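Local coordinates for protein putative rhamnosidase (Streptomyces avermitilis, PDB 3W5M) that hydrolyses terminal non-reducing alpha-L-rhamnose from rhamnosides such as citrus flavonoids and gum arabic, and also binds L-rhamnose through a calcium-dependent carbohydrate-binding module, at residues 475-480 with 661-666; 650-655 with 708-713; 760-765 with 794-799; 808-813 with 833-838. One frame throughout, in Å; residues are numbered along the deposited sequence.

How the contacts relate
Contacts 2, 3 and 4 join helices within the (alpha/alpha)6-barrel, the six-hairpin glycosidase domain, whereas contact 1 docks a loop between two beta-strands onto helix 658-671 of that barrel. Along the chain, contacts 1 and 2 cross, because segment 650-655 comes before 661-666 and 708-713 after it; their centres lie about 14 Å apart. Contacts 3 and 4 follow in series, with centres about 17 Å from each other, and helix 783-800 of contact 3 is succeeded by helix 812-820 of contact 4. Between contacts 1 and 4 the centres are about 39 Å apart. The set therefore runs from the beta-to-barrel interface through successive helix packings within the domain that holds the active site.

Contact 1. Residues 475-480 with 661-666; sequences QVDGPV and LTKWLV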
loop_
_atom_site.group_PDB
_atom_site.type_symbol
_atom_site.label_atom_id
_atom_site.label_comp_id
_atom_site.label_asym_id
_atom_site.label_seq_id
_atom_site.Cartn_x
_atom_site.Cartn_y
_atom_site.Cartn_z
ATOM N N GLN A 475 8.108 -8.581 11.149
ATOM C CA GLN A 475 7.041 -7.945 10.368
ATOM C C GLN A 475 5.667 -8.313 10.925
ATOM O O GLN A 475 5.355 -9.489 11.137
ATOM C CB GLN A 475 7.141 -8.346 8.890
ATOM C CG GLN A 475 6.063 -7.694 8.044
ATOM C CD GLN A 475 6.413 -7.648 6.581
ATOM O OE1 GLN A 475 7.354 -8.328 6.123
ATOM N NE2 GLN A 475 5.668 -6.834 5.825
ATOM N N VAL A 476 4.846 -7.291 11.161
ATOM C CA VAL A 476 3.536 -7.491 11.755
ATOM C C VAL A 476 2.462 -7.808 10.698
ATOM O O VAL A 476 1.640 -8.715 10.893
ATOM C CB VAL A 476 3.112 -6.229 12.550
ATOM C CG1 VAL A 476 1.656 -6.372 13.021
ATOM C CG2 VAL A 476 4.102 -5.984 13.695
ATOM N N ASP A 477 2.417 -7.035 9.618
ATOM C CA ASP A 477 1.445 -7.285 8.545
ATOM C C ASP A 477 1.888 -8.485 7.686
ATOM O O ASP A 477 3.039 -8.915 7.785
ATOM C CB ASP A 477 1.280 -6.015 7.680
ATOM C CG ASP A 477 2.627 -5.430 7.161
ATOM O OD1 ASP A 477 3.729 -5.482 7.807
ATOM O OD2 ASP A 477 2.562 -4.845 6.062
ATOM N N GLY A 478 0.969 -9.038 6.880
ATOM C CA GLY A 478 1.347 -10.046 5.865
ATOM C C GLY A 478 2.227 -9.435 4.812
ATOM O O GLY A 478 1.864 -8.434 4.221
ATOM N N PRO A 479 3.394 -10.044 4.557
ATOM C CA PRO A 479 4.280 -9.625 3.497
ATOM C C PRO A 479 3.532 -9.542 2.170
ATOM O O PRO A 479 2.572 -10.282 1.941
ATOM C CB PRO A 479 5.289 -10.767 3.445
ATOM C CG PRO A 479 5.377 -11.236 4.870
ATOM C CD PRO A 479 3.933 -11.206 5.301
ATOM N N VAL A 480 3.910 -8.598 1.332
ATOM C CA VAL A 480 3.301 -8.471 0.021
ATOM C C VAL A 480 3.717 -9.715 -0.779
ATOM O O VAL A 480 4.891 -10.072 -0.781
ATOM C CB VAL A 480 3.830 -7.206 -0.684
ATOM C CG1 VAL A 480 3.434 -7.184 -2.166
ATOM C CG2 VAL A 480 3.303 -5.942 0.021
ATOM N N LEU A 661 -3.935 -3.425 9.377
ATOM C CA LEU A 661 -4.254 -2.133 10.007
ATOM C C LEU A 661 -3.671 -1.972 11.404
ATOM O O LEU A 661 -3.377 -0.858 11.797
ATOM C CB LEU A 661 -5.766 -1.824 9.954
ATOM C CG LEU A 661 -6.225 -1.792 8.496
ATOM C CD1 LEU A 661 -7.742 -1.689 8.513
ATOM C CD2 LEU A 661 -5.577 -0.663 7.687
ATOM N N THR A 662 -3.479 -3.071 12.136
ATOM C CA THR A 662 -2.653 -3.041 13.370
ATOM C C THR A 662 -1.279 -2.461 13.097
ATOM O O THR A 662 -0.825 -1.564 13.800
ATOM C CB THR A 662 -2.537 -4.432 14.054
ATOM O OG1 THR A 662 -3.843 -4.886 14.411
ATOM C CG2 THR A 662 -1.668 -4.367 15.323
ATOM N N LYS A 663 -0.610 -2.980 12.068
ATOM C CA LYS A 663 0.677 -2.477 11.651
ATOM C C LYS A 663 0.577 -0.988 11.286
ATOM O O LYS A 663 1.403 -0.179 11.726
ATOM C CB LYS A 663 1.189 -3.283 10.435
ATOM C CG LYS A 663 2.553 -2.855 9.942
ATOM C CD LYS A 663 2.417 -1.793 8.880
ATOM C CE LYS A 663 3.752 -1.474 8.250
ATOM N NZ LYS A 663 3.568 -0.376 7.284
ATOM N N TRP A 664 -0.421 -0.629 10.495
ATOM C CA TRP A 664 -0.536 0.765 10.055
ATOM C C TRP A 664 -0.776 1.714 11.259
ATOM O O TRP A 664 -0.261 2.826 11.283
ATOM C CB TRP A 664 -1.619 0.972 9.004
ATOM C CG TRP A 664 -1.702 2.422 8.577
ATOM C CD1 TRP A 664 -0.807 3.105 7.806
ATOM C CD2 TRP A 664 -2.707 3.368 8.966
ATOM N NE1 TRP A 664 -1.213 4.417 7.666
ATOM C CE2 TRP A 664 -2.380 4.599 8.354
ATOM C CE3 TRP A 664 -3.850 3.287 9.758
ATOM C CZ2 TRP A 664 -3.153 5.755 8.526
ATOM C CZ3 TRP A 664 -4.648 4.440 9.910
ATOM C CH2 TRP A 664 -4.263 5.663 9.320
ATOM N N LEU A 665 -1.551 1.274 12.227
ATOM C CA LEU A 665 -1.791 2.149 13.407
ATOM C C LEU A 665 -0.521 2.373 14.212
ATOM O O LEU A 665 -0.363 3.417 14.851
ATOM C CB LEU A 665 -2.893 1.572 14.292
ATOM C CG LEU A 665 -4.298 1.651 13.705
ATOM C CD1 LEU A 665 -5.202 0.663 14.456
ATOM C CD2 LEU A 665 -4.805 3.083 13.786
ATOM N N VAL A 666 0.415 1.403 14.195
ATOM C CA VAL A 666 1.724 1.659 14.726
ATOM C C VAL A 666 2.414 2.788 13.958
ATOM O O VAL A 666 3.053 3.664 14.583
ATOM C CB VAL A 666 2.621 0.394 14.713
ATOM C CG1 VAL A 666 4.014 0.746 15.228
ATOM C CG2 VAL A 666 1.983 -0.647 15.612
#
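The side chain of K663 passes obliquely across that of D477, and the methylenes of the lysine, not its ammonium, make the touch. K663 CG approaches D477 OD1 to 3.6 Å and D477 CG to 3.8 Å. Its chain leaves the helix with CG anti to the backbone N and then bends sharply at chi2 (-91°), which draws the rest of the lysine along the carboxylate and turns its end away from the loop. NZ instead forms a salt bridge with D667 and hydrogen bonds to the carbonyls of W347 and S626. D477 OD2 still lies 4.7 Å from K663 NZ, so the opposite charges probably attract without bonding directly.

This is a junction between domains of the six-domain enzyme: the loop joins strand 471-474 to strand 480-493, and helix 658-671 belongs to the (alpha/alpha)6-barrel. A lysine suits the buried seam because its long chain can pack against the loop while its charge is satisfied beyond it.

D477 OD1 is gripped by two amides, Q475 of the same loop and Q355 of strand 353-360. Q475 NE2 donates to D477 OD1 at 3.1 Å, coming from well above the carboxylate plane although the oxygen lies in the plane of the glutamine amide. Aspartate is thus tolerated in a buried place, its short carboxylate supplied with donors while its flank packs on the lysine. V476, at the exposed margin, suits its position as a compact branched residue: its CG1 lies 4.1 Å from K663 CB, against the root of the lysine.

Contact 2. Residues 650-655 with 708-713; sequences TAAYTM and QAYGDR
The hydroxyl of Y710 is held by two partners as it reaches the end of helix 641-654: OH accepts from the backbone N of S657 and donates to a water 2.8 Å away. That water in turn donates to A652 O, also at 2.8 Å, so a tyrosine from helix 698-710 is tied to a carbonyl in the last turn of another. M655 O lies 3.2 Å from Y710 OH, but at a poor angle for a bond; it accepts from S657 OG. With CG anti to its own carbonyl carbon (chi1 -56°), Y710 sends its ring across the gap toward the end of helix 641-654, bringing CE2 to 4.1 Å from A652 CB. A709 CB lies over one face of the ring, offset toward its rim.

Alanines suit the closest point of the crossing. A652 CB and A709 CB meet at 3.5 Å, tight even for methyls, and the backbones come near each other because nothing larger stands between them.

Within the barrel, helix 607-622 touches T650, A651, T654 and M655, and helix 923-929 packs against Y653 and T654; Y653 also meets F600 of strand 600-604, the edge of a neighbouring beta-sheet.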
loop_
_atom_site.group_PDB
_atom_site.type_symbol
_atom_site.label_atom_id
_atom_site.label_comp_id
_atom_site.label_asym_id
_atom_site.label_seq_id
_atom_site.Cartn_x
_atom_site.Cartn_y
_atom_site.Cartn_z
ATOM N N THR A 650 -15.638 -1.373 5.868
ATOM C CA THR A 650 -15.840 -2.199 4.689
ATOM C C THR A 650 -14.642 -3.171 4.516
ATOM O O THR A 650 -14.834 -4.356 4.274
ATOM C CB THR A 650 -16.022 -1.309 3.442
ATOM O OG1 THR A 650 -17.225 -0.550 3.583
ATOM C CG2 THR A 650 -16.144 -2.151 2.168
ATOM N N ALA A 651 -13.430 -2.643 4.629
ATOM C CA ALA A 651 -12.180 -3.418 4.500
ATOM C C ALA A 651 -12.170 -4.615 5.431
ATOM O O ALA A 651 -11.720 -5.695 5.047
ATOM C CB ALA A 651 -10.978 -2.532 4.811
ATOM N N ALA A 652 -12.677 -4.422 6.654
ATOM C CA ALA A 652 -12.721 -5.507 7.647
ATOM C C ALA A 652 -13.779 -6.586 7.387
ATOM O O ALA A 652 -13.765 -7.634 8.058
ATOM C CB ALA A 652 -12.874 -4.945 9.058
ATOM N N TYR A 653 -14.710 -6.349 6.449
ATOM C CA TYR A 653 -15.540 -7.436 5.949
ATOM C C TYR A 653 -14.775 -8.245 4.895
ATOM O O TYR A 653 -14.751 -9.486 4.932
ATOM C CB TYR A 653 -16.814 -6.886 5.295
ATOM C CG TYR A 653 -18.007 -6.580 6.197
ATOM C CD1 TYR A 653 -18.894 -7.592 6.596
ATOM C CD2 TYR A 653 -18.299 -5.286 6.565
ATOM C CE1 TYR A 653 -20.019 -7.306 7.388
ATOM C CE2 TYR A 653 -19.424 -4.990 7.352
ATOM C CZ TYR A 653 -20.279 -6.006 7.750
ATOM O OH TYR A 653 -21.408 -5.698 8.522
ATOM N N THR A 654 -14.157 -7.550 3.949
ATOM C CA THR A 654 -13.749 -8.224 2.718
ATOM C C THR A 654 -12.385 -8.917 2.754
ATOM O O THR A 654 -12.199 -9.880 2.033
ATOM C CB THR A 654 -13.857 -7.303 1.517
ATOM O OG1 THR A 654 -13.460 -6.006 1.937
ATOM C CG2 THR A 654 -15.329 -7.233 1.040
ATOM N N MET A 655 -11.453 -8.446 3.583
ATOM C CA MET A 655 -10.189 -9.175 3.808
ATOM C C MET A 655 -9.896 -9.183 5.295
ATOM O O MET A 655 -10.379 -8.312 6.037
ATOM C CB MET A 655 -9.020 -8.479 3.124
ATOM C CG MET A 655 -9.125 -8.406 1.622
ATOM S SD MET A 655 -7.762 -7.508 0.849
ATOM C CE MET A 655 -6.377 -8.657 0.985
ATOM N N GLN A 708 -14.851 -3.648 16.454
ATOM C CA GLN A 708 -16.146 -4.122 15.989
ATOM C C GLN A 708 -16.064 -5.406 15.133
ATOM O O GLN A 708 -16.844 -6.355 15.332
ATOM C CB GLN A 708 -16.870 -3.010 15.224
ATOM C CG GLN A 708 -17.336 -1.920 16.167
ATOM C CD GLN A 708 -18.381 -2.454 17.135
ATOM O OE1 GLN A 708 -19.395 -3.022 16.713
ATOM N NE2 GLN A 708 -18.122 -2.318 18.426
ATOM N N ALA A 709 -15.113 -5.452 14.198
ATOM C CA ALA A 709 -15.018 -6.606 13.299
ATOM C C ALA A 709 -14.406 -7.827 13.950
ATOM O O ALA A 709 -14.835 -8.971 13.672
ATOM C CB ALA A 709 -14.238 -6.251 12.026
ATOM N N TYR A 710 -13.409 -7.608 14.797
ATOM C CA TYR A 710 -12.584 -8.726 15.285
ATOM C C TYR A 710 -12.714 -8.936 16.794
ATOM O O TYR A 710 -12.356 -9.995 17.301
ATOM C CB TYR A 710 -11.105 -8.593 14.881
ATOM C CG TYR A 710 -10.950 -8.464 13.392
ATOM C CD1 TYR A 710 -11.224 -9.546 12.551
ATOM C CD2 TYR A 710 -10.540 -7.258 12.818
ATOM C CE1 TYR A 710 -11.100 -9.422 11.170
ATOM C CE2 TYR A 710 -10.419 -7.125 11.441
ATOM C CZ TYR A 710 -10.691 -8.209 10.616
ATOM O OH TYR A 710 -10.590 -8.053 9.226
ATOM N N GLY A 711 -13.243 -7.942 17.504
ATOM C CA GLY A 711 -13.295 -8.050 18.963
ATOM C C GLY A 711 -11.908 -7.924 19.561
ATOM O O GLY A 711 -11.679 -8.374 20.692
ATOM N N ASP A 712 -10.981 -7.300 18.817
ATOM C CA ASP A 712 -9.578 -7.196 19.218
ATOM C C ASP A 712 -9.374 -6.150 20.310
ATOM O O ASP A 712 -9.247 -4.956 19.998
ATOM C CB ASP A 712 -8.718 -6.826 17.995
ATOM C CG ASP A 712 -7.238 -6.990 18.241
ATOM O OD1 ASP A 712 -6.749 -6.636 19.335
ATOM O OD2 ASP A 712 -6.535 -7.476 17.314
ATOM N N ARG A 713 -9.320 -6.586 21.577
ATOM C CA ARG A 713 -9.179 -5.641 22.699
ATOM C C ARG A 713 -7.792 -5.036 22.746
ATOM O O ARG A 713 -7.631 -3.926 23.195
ATOM C CB ARG A 713 -9.536 -6.280 24.077
ATOM C CG ARG A 713 -10.995 -6.744 24.155
ATOM C CD ARG A 713 -11.326 -7.528 25.426
ATOM N NE ARG A 713 -11.674 -6.660 26.556
ATOM C CZ ARG A 713 -10.850 -6.365 27.563
ATOM N NH1 ARG A 713 -9.621 -6.851 27.584
ATOM N NH2 ARG A 713 -11.246 -5.576 28.545
HETATM O O HOH W 1 -12.236 -9.990 8.090
#

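Contact 3. Residues 760-765 with 794-799; sequences ATAYFA and KAFQTA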
loop_
_atom_site.group_PDB
_atom_site.type_symbol
_atom_site.label_atom_id
_atom_site.label_comp_id
_atom_site.label_asym_id
_atom_site.label_seq_id
_atom_site.Cartn_x
_atom_site.Cartn_y
_atom_site.Cartn_z
ATOM N N ALA A 760 -15.779 19.655 11.307
ATOM C CA ALA A 760 -14.736 19.545 12.300
ATOM C C ALA A 760 -15.296 19.365 13.697
ATOM O O ALA A 760 -14.785 18.561 14.472
ATOM C CB ALA A 760 -13.810 20.748 12.247
ATOM N N THR A 761 -16.355 20.113 14.031
ATOM C CA THR A 761 -16.929 19.963 15.353
ATOM C C THR A 761 -17.644 18.589 15.473
ATOM O O THR A 761 -17.559 17.970 16.517
ATOM C CB THR A 761 -17.846 21.154 15.733
ATOM O OG1 THR A 761 -17.122 22.383 15.560
ATOM C CG2 THR A 761 -18.212 21.051 17.199
ATOM N N ALA A 762 -18.273 18.097 14.400
ATOM C CA ALA A 762 -18.926 16.783 14.412
ATOM C C ALA A 762 -17.896 15.667 14.668
ATOM O O ALA A 762 -18.087 14.785 15.529
ATOM C CB ALA A 762 -19.672 16.547 13.113
ATOM N N TYR A 763 -16.765 15.752 13.978
ATOM C CA TYR A 763 -15.702 14.752 14.179
ATOM C C TYR A 763 -15.054 14.772 15.570
ATOM O O TYR A 763 -14.727 13.708 16.128
ATOM C CB TYR A 763 -14.675 14.786 13.028
ATOM C CG TYR A 763 -14.900 13.638 12.070
ATOM C CD1 TYR A 763 -14.458 12.355 12.406
ATOM C CD2 TYR A 763 -15.568 13.805 10.851
ATOM C CE1 TYR A 763 -14.678 11.278 11.576
ATOM C CE2 TYR A 763 -15.788 12.721 10.000
ATOM C CZ TYR A 763 -15.311 11.455 10.360
ATOM O OH TYR A 763 -15.504 10.329 9.562
ATOM N N PHE A 764 -14.919 15.966 16.153
ATOM C CA PHE A 764 -14.420 16.140 17.508
ATOM C C PHE A 764 -15.314 15.394 18.519
ATOM O O PHE A 764 -14.828 14.597 19.334
ATOM C CB PHE A 764 -14.305 17.663 17.800
ATOM C CG PHE A 764 -13.808 18.038 19.187
ATOM C CD1 PHE A 764 -13.019 17.187 19.965
ATOM C CD2 PHE A 764 -14.101 19.298 19.703
ATOM C CE1 PHE A 764 -12.563 17.573 21.212
ATOM C CE2 PHE A 764 -13.632 19.689 20.954
ATOM C CZ PHE A 764 -12.861 18.829 21.713
ATOM N N ALA A 765 -16.621 15.660 18.457
ATOM C CA ALA A 765 -17.611 14.963 19.280
ATOM C C ALA A 765 -17.551 13.462 19.093
ATOM O O ALA A 765 -17.559 12.724 20.080
ATOM C CB ALA A 765 -19.020 15.450 18.953
ATOM N N LYS A 794 -23.646 19.416 22.936
ATOM C CA LYS A 794 -24.492 20.573 23.291
ATOM C C LYS A 794 -24.047 21.830 22.540
ATOM O O LYS A 794 -24.868 22.534 21.955
ATOM C CB LYS A 794 -24.511 20.861 24.783
ATOM C CG LYS A 794 -25.786 21.600 25.154
ATOM C CD LYS A 794 -25.593 22.690 26.193
ATOM C CE LYS A 794 -26.926 23.401 26.441
ATOM N NZ LYS A 794 -26.870 24.388 27.559
ATOM N N ALA A 795 -22.742 22.085 22.556
ATOM C CA ALA A 795 -22.160 23.186 21.804
ATOM C C ALA A 795 -22.463 23.006 20.318
ATOM O O ALA A 795 -22.862 23.969 19.642
ATOM C CB ALA A 795 -20.663 23.299 22.077
ATOM N N PHE A 796 -22.349 21.774 19.813
ATOM C CA PHE A 796 -22.673 21.513 18.424
ATOM C C PHE A 796 -24.126 21.848 18.065
ATOM O O PHE A 796 -24.387 22.473 17.021
ATOM C CB PHE A 796 -22.386 20.049 18.047
ATOM C CG PHE A 796 -22.595 19.753 16.601
ATOM C CD1 PHE A 796 -23.869 19.506 16.105
ATOM C CD2 PHE A 796 -21.499 19.723 15.714
ATOM C CE1 PHE A 796 -24.069 19.250 14.762
ATOM C CE2 PHE A 796 -21.699 19.464 14.374
ATOM C CZ PHE A 796 -22.975 19.223 13.896
ATOM N N GLN A 797 -25.068 21.408 18.900
ATOM C CA GLN A 797 -26.492 21.550 18.564
ATOM C C GLN A 797 -26.874 23.016 18.582
ATOM O O GLN A 797 -27.604 23.488 17.714
ATOM C CB GLN A 797 -27.376 20.789 19.541
ATOM C CG GLN A 797 -27.459 19.305 19.241
ATOM C CD GLN A 797 -27.829 18.500 20.467
ATOM O OE1 GLN A 797 -27.886 19.033 21.576
ATOM N NE2 GLN A 797 -28.078 17.209 20.277
ATOM N N THR A 798 -26.334 23.727 19.556
ATOM C CA THR A 798 -26.580 25.162 19.671
ATOM C C THR A 798 -26.079 25.947 18.457
ATOM O O THR A 798 -26.750 26.883 17.996
ATOM C CB THR A 798 -25.983 25.715 20.975
ATOM O OG1 THR A 798 -26.626 25.063 22.076
ATOM C CG2 THR A 798 -26.205 27.222 21.094
ATOM N N ALA A 799 -24.925 25.540 17.924
ATOM C CA ALA A 799 -24.265 26.294 16.865
ATOM C C ALA A 799 -24.835 26.002 15.495
ATOM O O ALA A 799 -24.953 26.917 14.677
ATOM C CB ALA A 799 -22.747 26.061 16.892
#
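F796 carries its CG anti to the backbone N (chi1 -175°), which throws the ring outward from helix 783-800 toward T761 and A762. T761 answers with CG2 anti to its own backbone N, and that methyl meets the ring at its edge, close to the ring plane, 3.8 Å from F796 CD2. The two side chains slide past one another in opposite directions, so the aromatic rim runs alongside the threonine instead of butting against it. The next residue meets the neighbouring ring carbon: A762 CB is 3.8 Å from F796 CE2, and the backbone N of A762 lies 3.7 Å from the same carbon.

Helices 756-777 and 783-800 are consecutive in the chain and run roughly antiparallel, forming a helical hairpin of the (alpha/alpha)6-barrel. Alanine is well suited at 762, since its short side chain leaves space for the flat phenylalanine to lie close to the helix backbone. A762 lies about 12 Å, side chain to side chain, from W695, a rhamnose-binding residue.

Threonine brings both kinds of surface to its place. While CG2 packs on the ring, OG1 turns to polar partners: R739 N, D757 O and Y800 OH. Y800 also meets F796 edge-to-face, so one tyrosine touches both main residues of the contact, and I792, one turn before F796 on helix 783-800, also packs on T761.

Contact 4. Residues 808-813 with 833-838; sequences KGDTQS and ADRLVA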
loop_
_atom_site.group_PDB
_atom_site.type_symbol
_atom_site.label_atom_id
_atom_site.label_comp_id
_atom_site.label_asym_id
_atom_site.label_seq_id
_atom_site.Cartn_x
_atom_site.Cartn_y
_atom_site.Cartn_z
ATOM N N LYS A 808 -26.806 23.613 9.519
ATOM C CA LYS A 808 -26.000 24.582 8.779
ATOM C C LYS A 808 -25.354 23.970 7.535
ATOM O O LYS A 808 -24.645 22.953 7.617
ATOM C CB LYS A 808 -24.944 25.171 9.706
ATOM C CG LYS A 808 -24.064 26.229 9.067
ATOM C CD LYS A 808 -23.112 26.790 10.105
ATOM C CE LYS A 808 -22.037 27.669 9.472
ATOM N NZ LYS A 808 -21.134 28.229 10.525
ATOM N N GLY A 809 -25.665 24.573 6.389
ATOM C CA GLY A 809 -25.076 24.206 5.131
ATOM C C GLY A 809 -26.116 23.491 4.322
ATOM O O GLY A 809 -26.039 23.475 3.094
ATOM N N ASP A 810 -27.077 22.883 5.022
ATOM C CA ASP A 810 -28.216 22.242 4.394
ATOM C C ASP A 810 -27.771 21.312 3.254
ATOM O O ASP A 810 -28.425 21.225 2.212
ATOM C CB ASP A 810 -29.231 23.315 3.927
ATOM C CG ASP A 810 -30.617 22.749 3.650
ATOM O OD1 ASP A 810 -31.067 21.847 4.385
ATOM O OD2 ASP A 810 -31.275 23.215 2.686
ATOM N N THR A 811 -26.663 20.597 3.481
ATOM C CA THR A 811 -26.148 19.634 2.520
ATOM C C THR A 811 -26.564 18.218 2.884
ATOM O O THR A 811 -26.911 17.951 4.036
ATOM C CB THR A 811 -24.608 19.701 2.417
ATOM O OG1 THR A 811 -24.018 19.437 3.693
ATOM C CG2 THR A 811 -24.150 21.073 1.931
ATOM N N GLN A 812 -26.526 17.310 1.911
ATOM C CA GLN A 812 -26.794 15.900 2.178
ATOM C C GLN A 812 -25.849 15.407 3.298
ATOM O O GLN A 812 -26.299 14.778 4.268
ATOM C CB GLN A 812 -26.650 15.055 0.900
ATOM C CG GLN A 812 -27.741 15.283 -0.137
ATOM C CD GLN A 812 -27.720 14.256 -1.253
ATOM O OE1 GLN A 812 -27.101 13.208 -1.126
ATOM N NE2 GLN A 812 -28.398 14.557 -2.359
ATOM N N SER A 813 -24.561 15.734 3.178
ATOM C CA SER A 813 -23.549 15.319 4.161
ATOM C C SER A 813 -23.742 15.918 5.543
ATOM O O SER A 813 -23.480 15.238 6.530
ATOM C CB SER A 813 -22.131 15.595 3.658
ATOM O OG SER A 813 -21.810 14.626 2.700
ATOM N N ALA A 833 -33.904 13.798 9.024
ATOM C CA ALA A 833 -33.928 12.724 8.038
ATOM C C ALA A 833 -34.899 13.007 6.875
ATOM O O ALA A 833 -34.604 12.661 5.714
ATOM C CB ALA A 833 -34.244 11.387 8.697
ATOM N N ASP A 834 -36.055 13.610 7.189
ATOM C CA ASP A 834 -37.020 14.032 6.171
ATOM C C ASP A 834 -36.370 14.999 5.169
ATOM O O ASP A 834 -36.586 14.886 3.951
ATOM C CB ASP A 834 -38.241 14.726 6.824
ATOM C CG ASP A 834 -39.290 13.731 7.383
ATOM O OD1 ASP A 834 -39.280 12.526 7.023
ATOM O OD2 ASP A 834 -40.158 14.175 8.185
ATOM N N ARG A 835 -35.612 15.959 5.701
ATOM C CA ARG A 835 -34.876 16.960 4.938
ATOM C C ARG A 835 -33.781 16.333 4.044
ATOM O O ARG A 835 -33.518 16.819 2.948
ATOM C CB ARG A 835 -34.271 18.001 5.886
ATOM C CG ARG A 835 -33.576 19.171 5.210
ATOM C CD ARG A 835 -34.462 19.798 4.138
ATOM N NE ARG A 835 -33.836 20.915 3.434
ATOM C CZ ARG A 835 -34.247 21.370 2.247
ATOM N NH1 ARG A 835 -35.274 20.802 1.632
ATOM N NH2 ARG A 835 -33.632 22.384 1.665
ATOM N N LEU A 836 -33.154 15.260 4.530
ATOM C CA LEU A 836 -32.138 14.542 3.770
ATOM C C LEU A 836 -32.765 13.915 2.548
ATOM O O LEU A 836 -32.259 14.073 1.424
ATOM C CB LEU A 836 -31.493 13.447 4.637
ATOM C CG LEU A 836 -30.488 12.511 3.956
ATOM C CD1 LEU A 836 -29.275 13.271 3.383
ATOM C CD2 LEU A 836 -30.077 11.455 4.978
ATOM N N VAL A 837 -33.868 13.214 2.780
ATOM C CA VAL A 837 -34.627 12.568 1.729
ATOM C C VAL A 837 -35.112 13.602 0.711
ATOM O O VAL A 837 -35.146 13.321 -0.494
ATOM C CB VAL A 837 -35.810 11.775 2.306
ATOM C CG1 VAL A 837 -36.682 11.206 1.200
ATOM C CG2 VAL A 837 -35.291 10.634 3.178
ATOM N N ALA A 838 -35.470 14.784 1.207
ATOM C CA ALA A 838 -35.965 15.866 0.361
ATOM C C ALA A 838 -34.864 16.346 -0.585
ATOM O O ALA A 838 -35.126 16.592 -1.771
ATOM C CB ALA A 838 -36.485 17.020 1.212
#
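The carboxylate of D810 and the guanidinium of R835 meet edge to edge, their planes only 16° apart. R835 grips side-on, using NE and NH2, one for each carboxylate oxygen: NE donates to D810 OD1 at 3.1 Å, while NH2 donates to D810 OD2 at 2.7 Å. Both oxygens present their syn lone pairs, and with an N-H...O angle of 164° at OD2 this bidentate salt bridge is nearly straight. It ties the loop leading into helix 812-820 to helix 829-842, two successive helices of the (alpha/alpha)6-barrel.

Arginine and aspartate suit this partly exposed place because the flat pair can share charge through two bonds at once. R835 has CG anti to its backbone N and bends at chi2 (50°), which turns the otherwise long chain so that its NE edge faces the loop. The aspartate chain comes in at about a right angle to the arginine chain. The two-point grip fixes the carboxylate's rotation, and Y815 OH gives D810 OD1 a further hydrogen bond. The positive charges of R835 and of nearby K806 probably favour the ionised form of the aspartate.

Next to the ion pair, the loop becomes a helix. T811 is the N-cap, its OG1 bonding to A814 N, and Q812 starts the first turn. Its amide is fixed outside the contact, OE1 to S848 N and NE2 to H846 O, leaving the aliphatic root to face L836. Leucine fits there: touched also by V816, V860 and L861, it brings CD1 to 4.0 Å from Q812 CB and to 3.5 Å from Q812 O.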